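Local structure of carbohydrate kinase, pfkB family (Enterococcus faecalis, 3KTN) at residues V130-I135 with G285-Y290; A303-V308 with N326-H331; R71-S76 with I317-V322. The protein is a putative 2-keto-3-deoxygluconate kinase of the pfkB family, which probably phosphorylates a sugar acid with the aid of a metal ion. All coordinates share one frame; numbering follows the deposited sequence.

From the N terminus, residues 71-76 come first, at the end of helix 61-72. Contact 3 joins them to 317-322 and closes a loop of 240 residues. Contact 1 opens and shuts within that span. Contact 2 starts after contact 1 has closed, and it crosses contact 3 because 317-322 lies between its two segments. The three are joined physically as well: Ile286 packs on Ala303, Tyr288 on Val322, and Asn306 probably hydrogen-bonds Thr320. Contact 1 ties helix 278-291 to strand 132-135 of the central sheet. Contact 2 pairs helices 296-310 and 322-330. Contact 3 ties their connecting loop to the end of helix 61-72.

Contact 1. Residues V130-I135 with G285-Y290; sequences VDMVHI and GILYGY
Met132, a selenomethionine on strand 132-135, meets Leu287 and Tyr290 of helix 278-291. Just before it, Asp131 OD2 is hydrogen-bonded to Lys4 N on the neighbouring strand. Met132 then points toward the helix. Its chain runs out extended, with CG anti to the backbone N (chi1 -176°), and bends only at chi3 (-81°). The bend separates its two contacts. SE lies 4.1 Å from Leu287 CD2. The terminal CE turns to the Tyr290 ring, 3.3 Å from CD2 and 3.4 Å from CE2 of that residue, and meets the ring obliquely. Val133 and Ile135 face the other way, onto helix 144-159. Between them His134 again points toward helix 278-291, but His134 CD2 comes no nearer than 4.6 Å to Leu287 CD1. The strand is thus held between helices on both faces of the sheet, the layered alpha/beta arrangement of the ribokinase fold. Leu287 also rests on Ile196 and Phe198 of strand 196-198, so the helix spans more than one strand. The OH of Tyr290 is hydrogen-bonded to Glu236 OE2, and the polar end of the tyrosine is therefore held elsewhere. Selenomethionine stands here for methionine. The contact has no directional bond, so its fit rests on shape and van der Waals contact.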
ATOM      1  N   VAL A 130      26.091 -29.234 -16.835  1.00 55.27           N
ATOM      2  CA  VAL A 130      26.033 -27.913 -17.455  1.00 54.41           C
ATOM      3  C   VAL A 130      27.050 -27.791 -18.580  1.00 54.85           C
ATOM      4  O   VAL A 130      28.058 -28.497 -18.589  1.00 55.15           O
ATOM      5  CB  VAL A 130      26.307 -26.792 -16.426  1.00 53.69           C
ATOM      6  CG1 VAL A 130      25.267 -26.839 -15.319  1.00 52.41           C
ATOM      7  CG2 VAL A 130      27.708 -26.937 -15.853  1.00 51.55           C
ATOM      8  N   ASP A 131      26.781 -26.893 -19.524  1.00 54.05           N
ATOM      9  CA  ASP A 131      27.682 -26.672 -20.651  1.00 53.87           C
ATOM     10  C   ASP A 131      28.482 -25.394 -20.446  1.00 53.45           C
ATOM     11  O   ASP A 131      29.537 -25.200 -21.055  1.00 53.42           O
ATOM     12  CB  ASP A 131      26.893 -26.541 -21.949  1.00 53.95           C
ATOM     13  CG  ASP A 131      25.920 -27.671 -22.154  1.00 55.98           C
ATOM     14  OD1 ASP A 131      26.361 -28.840 -22.165  1.00 57.25           O
ATOM     15  OD2 ASP A 131      24.711 -27.388 -22.312  1.00 56.01           O
HETATM   16  N   MSE A 132      27.971 -24.521 -19.589  1.00 53.55           N
HETATM   17  CA  MSE A 132      28.620 -23.248 -19.319  1.00 53.36           C
HETATM   18  C   MSE A 132      28.422 -22.854 -17.863  1.00 50.27           C
HETATM   19  O   MSE A 132      27.382 -23.140 -17.273  1.00 49.46           O
HETATM   20  CB  MSE A 132      28.025 -22.177 -20.234  1.00 59.37           C
HETATM   21  CG  MSE A 132      28.666 -20.803 -20.129  1.00 67.85           C
HETATM   22 SE   MSE A 132      27.830 -19.537 -21.348  1.00 82.64          SE
HETATM   23  CE  MSE A 132      28.732 -20.022 -22.979  1.00 76.32           C
ATOM     24  N   VAL A 133      29.424 -22.210 -17.280  1.00 47.22           N
ATOM     25  CA  VAL A 133      29.332 -21.776 -15.896  1.00 45.56           C
ATOM     26  C   VAL A 133      29.870 -20.359 -15.756  1.00 44.63           C
ATOM     27  O   VAL A 133      30.970 -20.048 -16.217  1.00 43.89           O
ATOM     28  CB  VAL A 133      30.113 -22.716 -14.945  1.00 47.29           C
ATOM     29  CG1 VAL A 133      31.568 -22.802 -15.364  1.00 48.67           C
ATOM     30  CG2 VAL A 133      30.006 -22.216 -13.514  1.00 46.78           C
ATOM     31  N   HIS A 134      29.074 -19.494 -15.134  1.00 42.16           N
ATOM     32  CA  HIS A 134      29.471 -18.113 -14.924  1.00 39.27           C
ATOM     33  C   HIS A 134      29.888 -17.920 -13.478  1.00 38.18           C
ATOM     34  O   HIS A 134      29.125 -18.202 -12.557  1.00 39.42           O
ATOM     35  CB  HIS A 134      28.322 -17.161 -15.262  1.00 38.10           C
ATOM     36  CG  HIS A 134      28.674 -15.718 -15.087  1.00 36.00           C
ATOM     37  ND1 HIS A 134      28.788 -15.125 -13.848  1.00 35.44           N
ATOM     38  CD2 HIS A 134      28.999 -14.766 -15.992  1.00 34.68           C
ATOM     39  CE1 HIS A 134      29.171 -13.871 -13.996  1.00 32.68           C
ATOM     40  NE2 HIS A 134      29.308 -13.627 -15.288  1.00 36.03           N
ATOM     41  N   ILE A 135      31.111 -17.444 -13.289  1.00 37.12           N
ATOM     42  CA  ILE A 135      31.651 -17.208 -11.963  1.00 37.94           C
ATOM     43  C   ILE A 135      31.559 -15.715 -11.691  1.00 39.29           C
ATOM     44  O   ILE A 135      32.225 -14.914 -12.345  1.00 39.52           O
ATOM     45  CB  ILE A 135      33.118 -17.693 -11.884  1.00 37.80           C
ATOM     46  CG1 ILE A 135      33.162 -19.204 -12.151  1.00 38.38           C
ATOM     47  CG2 ILE A 135      33.708 -17.378 -10.521  1.00 35.21           C
ATOM     48  CD1 ILE A 135      34.555 -19.815 -12.113  1.00 42.23           C
ATOM     49  N   GLY A 285      22.335 -10.778 -22.451  1.00 34.30           N
ATOM     50  CA  GLY A 285      22.096 -10.655 -23.874  1.00 35.03           C
ATOM     51  C   GLY A 285      23.277 -11.185 -24.673  1.00 37.54           C
ATOM     52  O   GLY A 285      23.097 -11.822 -25.716  1.00 36.83           O
ATOM     53  N   ILE A 286      24.488 -10.908 -24.191  1.00 36.99           N
ATOM     54  CA  ILE A 286      25.704 -11.372 -24.854  1.00 36.82           C
ATOM     55  C   ILE A 286      25.756 -12.893 -24.796  1.00 37.03           C
ATOM     56  O   ILE A 286      25.968 -13.552 -25.811  1.00 37.01           O
ATOM     57  CB  ILE A 286      26.979 -10.808 -24.173  1.00 36.40           C
ATOM     58  CG1 ILE A 286      27.058  -9.289 -24.366  1.00 33.87           C
ATOM     59  CG2 ILE A 286      28.217 -11.493 -24.734  1.00 35.81           C
ATOM     60  CD1 ILE A 286      26.952  -8.822 -25.817  1.00 34.11           C
ATOM     61  N   LEU A 287      25.560 -13.450 -23.603  1.00 37.39           N
ATOM     62  CA  LEU A 287      25.578 -14.899 -23.442  1.00 37.97           C
ATOM     63  C   LEU A 287      24.506 -15.568 -24.289  1.00 38.80           C
ATOM     64  O   LEU A 287      24.734 -16.636 -24.853  1.00 40.40           O
ATOM     65  CB  LEU A 287      25.395 -15.285 -21.971  1.00 35.99           C
ATOM     66  CG  LEU A 287      26.578 -14.906 -21.081  1.00 38.05           C
ATOM     67  CD1 LEU A 287      26.406 -15.468 -19.678  1.00 37.08           C
ATOM     68  CD2 LEU A 287      27.850 -15.451 -21.709  1.00 39.20           C
ATOM     69  N   TYR A 288      23.333 -14.946 -24.379  1.00 39.73           N
ATOM     70  CA  TYR A 288      22.255 -15.519 -25.175  1.00 39.28           C
ATOM     71  C   TYR A 288      22.658 -15.565 -26.640  1.00 40.31           C
ATOM     72  O   TYR A 288      22.385 -16.545 -27.336  1.00 39.89           O
ATOM     73  CB  TYR A 288      20.967 -14.701 -25.059  1.00 37.84           C
ATOM     74  CG  TYR A 288      19.840 -15.333 -25.841  1.00 37.16           C
ATOM     75  CD1 TYR A 288      19.307 -16.563 -25.453  1.00 37.17           C
ATOM     76  CD2 TYR A 288      19.356 -14.744 -27.011  1.00 37.17           C
ATOM     77  CE1 TYR A 288      18.322 -17.195 -26.214  1.00 35.82           C
ATOM     78  CE2 TYR A 288      18.374 -15.367 -27.776  1.00 35.72           C
ATOM     79  CZ  TYR A 288      17.863 -16.591 -27.373  1.00 37.93           C
ATOM     80  OH  TYR A 288      16.895 -17.218 -28.132  1.00 40.59           O
ATOM     81  N   GLY A 289      23.287 -14.488 -27.104  1.00 40.94           N
ATOM     82  CA  GLY A 289      23.731 -14.422 -28.484  1.00 43.29           C
ATOM     83  C   GLY A 289      24.737 -15.531 -28.730  1.00 44.54           C
ATOM     84  O   GLY A 289      24.750 -16.155 -29.791  1.00 43.91           O
ATOM     85  N   TYR A 290      25.572 -15.782 -27.730  1.00 45.03           N
ATOM     86  CA  TYR A 290      26.583 -16.823 -27.820  1.00 47.41           C
ATOM     87  C   TYR A 290      25.920 -18.192 -27.952  1.00 48.79           C
ATOM     88  O   TYR A 290      26.277 -18.984 -28.825  1.00 48.63           O
ATOM     89  CB  TYR A 290      27.465 -16.814 -26.574  1.00 48.15           C
ATOM     90  CG  TYR A 290      28.667 -17.716 -26.688  1.00 50.82           C
ATOM     91  CD1 TYR A 290      29.784 -17.323 -27.424  1.00 52.19           C
ATOM     92  CD2 TYR A 290      28.678 -18.976 -26.097  1.00 51.83           C
ATOM     93  CE1 TYR A 290      30.881 -18.166 -27.569  1.00 53.67           C
ATOM     94  CE2 TYR A 290      29.770 -19.828 -26.236  1.00 53.18           C
ATOM     95  CZ  TYR A 290      30.867 -19.418 -26.972  1.00 54.75           C
ATOM     96  OH  TYR A 290      31.953 -20.253 -27.111  1.00 57.27           O
TER

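Contact 2. Residues A303-V308 with N326-H331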
ATOM      1  N   ALA A 303      21.993  -7.348 -27.132  1.00 34.49           N
ATOM      2  CA  ALA A 303      22.395  -7.120 -25.749  1.00 33.80           C
ATOM      3  C   ALA A 303      22.288  -5.663 -25.288  1.00 33.27           C
ATOM      4  O   ALA A 303      21.915  -5.399 -24.143  1.00 32.68           O
ATOM      5  CB  ALA A 303      23.815  -7.631 -25.538  1.00 31.23           C
ATOM      6  N   THR A 304      22.620  -4.724 -26.169  1.00 30.69           N
ATOM      7  CA  THR A 304      22.551  -3.309 -25.827  1.00 30.79           C
ATOM      8  C   THR A 304      21.094  -2.890 -25.611  1.00 32.54           C
ATOM      9  O   THR A 304      20.786  -2.164 -24.662  1.00 31.05           O
ATOM     10  CB  THR A 304      23.199  -2.430 -26.930  1.00 32.25           C
ATOM     11  OG1 THR A 304      24.526  -2.900 -27.194  1.00 32.45           O
ATOM     12  CG2 THR A 304      23.286  -0.974 -26.479  1.00 29.04           C
ATOM     13  N   VAL A 305      20.199  -3.356 -26.480  1.00 32.00           N
ATOM     14  CA  VAL A 305      18.783  -3.041 -26.339  1.00 32.44           C
ATOM     15  C   VAL A 305      18.277  -3.640 -25.020  1.00 32.97           C
ATOM     16  O   VAL A 305      17.509  -3.013 -24.294  1.00 31.03           O
ATOM     17  CB  VAL A 305      17.961  -3.610 -27.515  1.00 34.96           C
ATOM     18  CG1 VAL A 305      16.465  -3.452 -27.245  1.00 32.86           C
ATOM     19  CG2 VAL A 305      18.336  -2.882 -28.799  1.00 36.60           C
ATOM     20  N   ASN A 306      18.718  -4.854 -24.709  1.00 32.12           N
ATOM     21  CA  ASN A 306      18.309  -5.501 -23.472  1.00 31.58           C
ATOM     22  C   ASN A 306      18.787  -4.664 -22.289  1.00 31.01           C
ATOM     23  O   ASN A 306      18.074  -4.506 -21.299  1.00 30.59           O
ATOM     24  CB  ASN A 306      18.897  -6.912 -23.379  1.00 28.49           C
ATOM     25  CG  ASN A 306      18.155  -7.779 -22.376  1.00 30.08           C
ATOM     26  OD1 ASN A 306      16.926  -7.793 -22.357  1.00 29.02           O
ATOM     27  ND2 ASN A 306      18.893  -8.511 -21.549  1.00 27.43           N
ATOM     28  N   GLY A 307      19.997  -4.126 -22.406  1.00 31.11           N
ATOM     29  CA  GLY A 307      20.557  -3.296 -21.354  1.00 29.27           C
ATOM     30  C   GLY A 307      19.752  -2.027 -21.137  1.00 28.71           C
ATOM     31  O   GLY A 307      19.556  -1.599 -19.997  1.00 29.71           O
ATOM     32  N   VAL A 308      19.294  -1.418 -22.226  1.00 26.81           N
ATOM     33  CA  VAL A 308      18.488  -0.201 -22.144  1.00 27.33           C
ATOM     34  C   VAL A 308      17.150  -0.535 -21.481  1.00 28.19           C
ATOM     35  O   VAL A 308      16.645   0.233 -20.658  1.00 26.72           O
ATOM     36  CB  VAL A 308      18.217   0.393 -23.550  1.00 28.93           C
ATOM     37  CG1 VAL A 308      17.272   1.600 -23.448  1.00 25.58           C
ATOM     38  CG2 VAL A 308      19.535   0.816 -24.193  1.00 27.05           C
ATOM     39  N   ASN A 326      13.303  -8.130 -29.483  1.00 39.33           N
ATOM     40  CA  ASN A 326      13.177  -8.078 -30.938  1.00 40.97           C
ATOM     41  C   ASN A 326      12.071  -7.119 -31.360  1.00 40.26           C
ATOM     42  O   ASN A 326      12.166  -6.485 -32.404  1.00 40.19           O
ATOM     43  CB  ASN A 326      12.896  -9.478 -31.498  1.00 41.89           C
ATOM     44  CG  ASN A 326      14.133 -10.363 -31.505  1.00 44.00           C
ATOM     45  OD1 ASN A 326      14.033 -11.586 -31.608  1.00 45.82           O
ATOM     46  ND2 ASN A 326      15.305  -9.746 -31.410  1.00 43.58           N
ATOM     47  N   HIS A 327      11.017  -7.017 -30.553  1.00 40.26           N
ATOM     48  CA  HIS A 327       9.925  -6.107 -30.884  1.00 38.41           C
ATOM     49  C   HIS A 327      10.428  -4.669 -30.798  1.00 37.22           C
ATOM     50  O   HIS A 327      10.064  -3.820 -31.608  1.00 37.08           O
ATOM     51  CB  HIS A 327       8.740  -6.320 -29.940  1.00 39.17           C
ATOM     52  CG  HIS A 327       7.620  -5.345 -30.147  1.00 40.71           C
ATOM     53  ND1 HIS A 327       7.655  -4.057 -29.650  1.00 41.32           N
ATOM     54  CD2 HIS A 327       6.456  -5.457 -30.827  1.00 38.94           C
ATOM     55  CE1 HIS A 327       6.559  -3.418 -30.017  1.00 42.70           C
ATOM     56  NE2 HIS A 327       5.814  -4.245 -30.733  1.00 42.28           N
ATOM     57  N   VAL A 328      11.281  -4.389 -29.821  1.00 37.40           N
ATOM     58  CA  VAL A 328      11.819  -3.040 -29.692  1.00 38.56           C
ATOM     59  C   VAL A 328      12.695  -2.727 -30.910  1.00 39.63           C
ATOM     60  O   VAL A 328      12.641  -1.628 -31.457  1.00 39.14           O
ATOM     61  CB  VAL A 328      12.648  -2.891 -28.398  1.00 39.44           C
ATOM     62  CG1 VAL A 328      13.314  -1.526 -28.357  1.00 40.29           C
ATOM     63  CG2 VAL A 328      11.746  -3.069 -27.189  1.00 40.25           C
ATOM     64  N   LEU A 329      13.490  -3.702 -31.341  1.00 40.57           N
ATOM     65  CA  LEU A 329      14.363  -3.512 -32.502  1.00 41.90           C
ATOM     66  C   LEU A 329      13.573  -3.380 -33.801  1.00 41.90           C
ATOM     67  O   LEU A 329      13.818  -2.480 -34.602  1.00 40.91           O
ATOM     68  CB  LEU A 329      15.341  -4.686 -32.633  1.00 42.33           C
ATOM     69  CG  LEU A 329      16.549  -4.700 -31.696  1.00 43.19           C
ATOM     70  CD1 LEU A 329      17.274  -6.031 -31.806  1.00 42.32           C
ATOM     71  CD2 LEU A 329      17.479  -3.550 -32.055  1.00 43.93           C
ATOM     72  N   GLU A 330      12.616  -4.279 -33.997  1.00 42.70           N
ATOM     73  CA  GLU A 330      11.801  -4.292 -35.203  1.00 45.63           C
ATOM     74  C   GLU A 330      10.680  -3.264 -35.263  1.00 46.62           C
ATOM     75  O   GLU A 330      10.296  -2.834 -36.350  1.00 47.14           O
ATOM     76  CB  GLU A 330      11.211  -5.686 -35.402  1.00 48.00           C
ATOM     77  CG  GLU A 330      12.235  -6.747 -35.764  1.00 53.44           C
ATOM     78  CD  GLU A 330      11.716  -8.152 -35.539  1.00 56.41           C
ATOM     79  OE1 GLU A 330      10.537  -8.408 -35.868  1.00 59.41           O
ATOM     80  OE2 GLU A 330      12.487  -8.999 -35.037  1.00 58.62           O
ATOM     81  N   HIS A 331      10.149  -2.873 -34.110  1.00 46.60           N
ATOM     82  CA  HIS A 331       9.051  -1.907 -34.075  1.00 46.31           C
ATOM     83  C   HIS A 331       9.293  -0.829 -33.025  1.00 45.78           C
ATOM     84  O   HIS A 331       8.648  -0.804 -31.977  1.00 45.81           O
ATOM     85  CB  HIS A 331       7.741  -2.639 -33.785  1.00 46.74           C
ATOM     86  CG  HIS A 331       7.469  -3.768 -34.729  1.00 48.61           C
ATOM     87  ND1 HIS A 331       7.130  -3.568 -36.051  1.00 48.36           N
ATOM     88  CD2 HIS A 331       7.533  -5.109 -34.556  1.00 49.46           C
ATOM     89  CE1 HIS A 331       6.997  -4.738 -36.650  1.00 49.34           C
ATOM     90  NE2 HIS A 331       7.237  -5.689 -35.766  1.00 49.90           N
TER
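Val305 of helix 296-310 packs against Val328 and Leu329 of helix 322-330, and the contact is wholly apolar. The two methyls of Val305 divide the work. CG1 lies anti to the backbone N (chi1 172°) and goes to Val328, 3.9 Å from its CG1 and 4.0 Å from its CB. The two valines lie side by side, pointing opposite ways. CG2 takes Leu329, whose side chain lies slantwise to it. The approach to Leu329 CD2 is 3.4 Å, tighter than usual for two carbons, and Leu329 CG follows at 3.9 Å from the same methyl. The CB of Leu329 does not point at the other helix; it is the end of the side chain that comes in. This is helix-on-helix packing in the C-terminal part of the pfkB kinase, where the two helices are joined by the loop that holds residues 317-321. Arg268 of strand 262-269 touches both Val305 and Leu329. Val328 also meets Leu309 of its own chain and Ile98 of a second subunit. Among the polar bonds nearby, Asn306 binds Ala281 O through ND2 and Thr320 OG1 through OD1, which ties helix 296-310 to helix 278-291 and to the connecting loop.

Contact 3. Residues R71-S76 with I317-V322; sequences RKLGIS and IPLTTV
Leu73 reaches across from the end of helix 61-72 to Ile317 and Leu319 in the loop before helix 322-330. One methyl, CD2, makes both of the close contacts. It stands 3.7 Å from Ile317 CG2 and 3.9 Å from Leu319 CD2. The torsions of Leu73 place it there. Chi1 (-67°) sets CG opposite the carbonyl carbon. Chi2 (165°) then carries CD1 on along the chain and turns CD2 aside, onto the loop. Ile317 answers with CG2, and the two side chains meet tip to tip. Its other branch ends near the second methyl of Leu73, with Ile317 CD1 4.2 Å from Leu73 CD1. Leu319 comes in differently. Its CB is not aimed at the helix end, but the end of the side chain swings in and its CD2 meets Leu73. The two leucines cross at about a right angle. Ile317 also packs on Asn39 and Ala42, and Leu319 on His46, so helix 36-46 flanks this loop. Leu319 further touches Met22 of a second subunit. Beyond Leu73 the chain turns at Gly74, which has positive phi (98°) and is bonded through its N to Arg71 O at 2.7 Å. This ending is a Schellman motif. At the far end of the loop Thr321 is the N-cap of helix 322-330, its OG1 bonded to Gln324 N. The loop runs near the bound magnesium ion, which is held at Asp274 and Ile276. Ile317 is a neighbour of that metal site, its side chain about 8 Å from the ion, and not a ligand.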
ATOM      1  N   ARG A  71      13.100 -19.967  -7.911  1.00 25.24           N
ATOM      2  CA  ARG A  71      12.231 -20.797  -8.746  1.00 26.11           C
ATOM      3  C   ARG A  71      11.239 -19.927  -9.533  1.00 26.40           C
ATOM      4  O   ARG A  71      11.039 -20.131 -10.730  1.00 27.14           O
ATOM      5  CB  ARG A  71      11.468 -21.804  -7.879  1.00 26.32           C
ATOM      6  CG  ARG A  71      12.349 -22.822  -7.158  1.00 29.11           C
ATOM      7  CD  ARG A  71      11.500 -23.955  -6.566  1.00 28.58           C
ATOM      8  NE  ARG A  71      10.528 -23.473  -5.584  1.00 30.21           N
ATOM      9  CZ  ARG A  71      10.763 -23.379  -4.277  1.00 30.57           C
ATOM     10  NH1 ARG A  71      11.937 -23.741  -3.780  1.00 31.13           N
ATOM     11  NH2 ARG A  71       9.824 -22.910  -3.467  1.00 30.86           N
ATOM     12  N   LYS A  72      10.623 -18.961  -8.855  1.00 24.61           N
ATOM     13  CA  LYS A  72       9.670 -18.066  -9.500  1.00 25.93           C
ATOM     14  C   LYS A  72      10.286 -17.423 -10.738  1.00 26.25           C
ATOM     15  O   LYS A  72       9.624 -17.274 -11.767  1.00 26.83           O
ATOM     16  CB  LYS A  72       9.226 -16.960  -8.533  1.00 27.27           C
ATOM     17  CG  LYS A  72       8.309 -15.947  -9.191  1.00 30.72           C
ATOM     18  CD  LYS A  72       7.871 -14.839  -8.260  1.00 35.57           C
ATOM     19  CE  LYS A  72       6.872 -13.928  -8.974  1.00 36.79           C
ATOM     20  NZ  LYS A  72       6.387 -12.822  -8.104  1.00 39.61           N
ATOM     21  N   LEU A  73      11.549 -17.031 -10.619  1.00 25.85           N
ATOM     22  CA  LEU A  73      12.281 -16.404 -11.715  1.00 27.96           C
ATOM     23  C   LEU A  73      12.626 -17.401 -12.822  1.00 29.41           C
ATOM     24  O   LEU A  73      13.061 -17.006 -13.901  1.00 31.80           O
ATOM     25  CB  LEU A  73      13.568 -15.766 -11.184  1.00 23.47           C
ATOM     26  CG  LEU A  73      13.343 -14.579 -10.249  1.00 26.26           C
ATOM     27  CD1 LEU A  73      14.635 -14.249  -9.493  1.00 22.62           C
ATOM     28  CD2 LEU A  73      12.845 -13.390 -11.072  1.00 23.63           C
ATOM     29  N   GLY A  74      12.435 -18.689 -12.547  1.00 29.86           N
ATOM     30  CA  GLY A  74      12.718 -19.710 -13.537  1.00 30.21           C
ATOM     31  C   GLY A  74      14.070 -20.369 -13.349  1.00 30.91           C
ATOM     32  O   GLY A  74      14.498 -21.162 -14.181  1.00 30.05           O
ATOM     33  N   ILE A  75      14.746 -20.044 -12.251  1.00 32.31           N
ATOM     34  CA  ILE A  75      16.059 -20.608 -11.957  1.00 31.34           C
ATOM     35  C   ILE A  75      15.911 -21.847 -11.081  1.00 33.23           C
ATOM     36  O   ILE A  75      15.164 -21.838 -10.097  1.00 32.26           O
ATOM     37  CB  ILE A  75      16.952 -19.599 -11.183  1.00 31.08           C
ATOM     38  CG1 ILE A  75      17.025 -18.266 -11.928  1.00 27.65           C
ATOM     39  CG2 ILE A  75      18.363 -20.156 -11.028  1.00 30.88           C
ATOM     40  CD1 ILE A  75      17.675 -17.169 -11.098  1.00 25.65           C
ATOM     41  N   SER A  76      16.618 -22.916 -11.440  1.00 33.21           N
ATOM     42  CA  SER A  76      16.573 -24.139 -10.651  1.00 32.26           C
ATOM     43  C   SER A  76      17.304 -23.871  -9.342  1.00 32.34           C
ATOM     44  O   SER A  76      18.360 -23.236  -9.331  1.00 30.97           O
ATOM     45  CB  SER A  76      17.277 -25.284 -11.386  1.00 35.65           C
ATOM     46  OG  SER A  76      17.409 -26.411 -10.532  1.00 36.92           O
ATOM     47  N   ILE A 317      16.436  -7.334 -11.233  1.00 31.98           N
ATOM     48  CA  ILE A 317      16.144  -8.424 -12.157  1.00 31.01           C
ATOM     49  C   ILE A 317      15.662  -7.989 -13.531  1.00 29.42           C
ATOM     50  O   ILE A 317      14.627  -7.340 -13.653  1.00 28.87           O
ATOM     51  CB  ILE A 317      15.081  -9.390 -11.581  1.00 32.76           C
ATOM     52  CG1 ILE A 317      15.393  -9.730 -10.117  1.00 33.39           C
ATOM     53  CG2 ILE A 317      15.047 -10.668 -12.413  1.00 32.77           C
ATOM     54  CD1 ILE A 317      16.636 -10.556  -9.924  1.00 37.66           C
ATOM     55  N   PRO A 318      16.412  -8.351 -14.588  1.00 29.39           N
ATOM     56  CA  PRO A 318      16.046  -8.002 -15.967  1.00 30.25           C
ATOM     57  C   PRO A 318      15.032  -9.047 -16.425  1.00 31.94           C
ATOM     58  O   PRO A 318      15.406 -10.165 -16.800  1.00 34.02           O
ATOM     59  CB  PRO A 318      17.369  -8.130 -16.737  1.00 28.54           C
ATOM     60  CG  PRO A 318      18.436  -8.138 -15.655  1.00 28.78           C
ATOM     61  CD  PRO A 318      17.778  -8.892 -14.536  1.00 28.50           C
ATOM     62  N   LEU A 319      13.755  -8.689 -16.365  1.00 32.16           N
ATOM     63  CA  LEU A 319      12.670  -9.586 -16.749  1.00 32.46           C
ATOM     64  C   LEU A 319      12.227  -9.316 -18.187  1.00 34.16           C
ATOM     65  O   LEU A 319      11.137  -8.780 -18.425  1.00 35.01           O
ATOM     66  CB  LEU A 319      11.489  -9.399 -15.789  1.00 34.02           C
ATOM     67  CG  LEU A 319      11.779  -9.692 -14.308  1.00 35.60           C
ATOM     68  CD1 LEU A 319      10.698  -9.087 -13.439  1.00 36.23           C
ATOM     69  CD2 LEU A 319      11.862 -11.189 -14.077  1.00 34.75           C
ATOM     70  N   THR A 320      13.080  -9.688 -19.138  1.00 32.04           N
ATOM     71  CA  THR A 320      12.800  -9.491 -20.556  1.00 32.16           C
ATOM     72  C   THR A 320      12.783 -10.815 -21.311  1.00 32.15           C
ATOM     73  O   THR A 320      13.323 -11.816 -20.843  1.00 31.29           O
ATOM     74  CB  THR A 320      13.856  -8.561 -21.218  1.00 32.83           C
ATOM     75  OG1 THR A 320      15.172  -9.092 -21.004  1.00 29.84           O
ATOM     76  CG2 THR A 320      13.779  -7.162 -20.625  1.00 31.56           C
ATOM     77  N   THR A 321      12.140 -10.819 -22.474  1.00 32.61           N
ATOM     78  CA  THR A 321      12.068 -12.016 -23.300  1.00 35.14           C
ATOM     79  C   THR A 321      12.666 -11.693 -24.666  1.00 35.21           C
ATOM     80  O   THR A 321      12.796 -10.523 -25.032  1.00 34.41           O
ATOM     81  CB  THR A 321      10.614 -12.478 -23.500  1.00 34.56           C
ATOM     82  OG1 THR A 321       9.904 -11.491 -24.257  1.00 35.04           O
ATOM     83  CG2 THR A 321       9.926 -12.676 -22.156  1.00 36.70           C
ATOM     84  N   VAL A 322      13.030 -12.730 -25.414  1.00 36.93           N
ATOM     85  CA  VAL A 322      13.614 -12.547 -26.741  1.00 37.30           C
ATOM     86  C   VAL A 322      12.657 -11.791 -27.653  1.00 38.08           C
ATOM     87  O   VAL A 322      13.071 -10.892 -28.385  1.00 38.41           O
ATOM     88  CB  VAL A 322      13.978 -13.908 -27.389  1.00 37.89           C
ATOM     89  CG1 VAL A 322      14.551 -13.689 -28.793  1.00 36.33           C
ATOM     90  CG2 VAL A 322      14.998 -14.629 -26.530  1.00 33.45           C
TER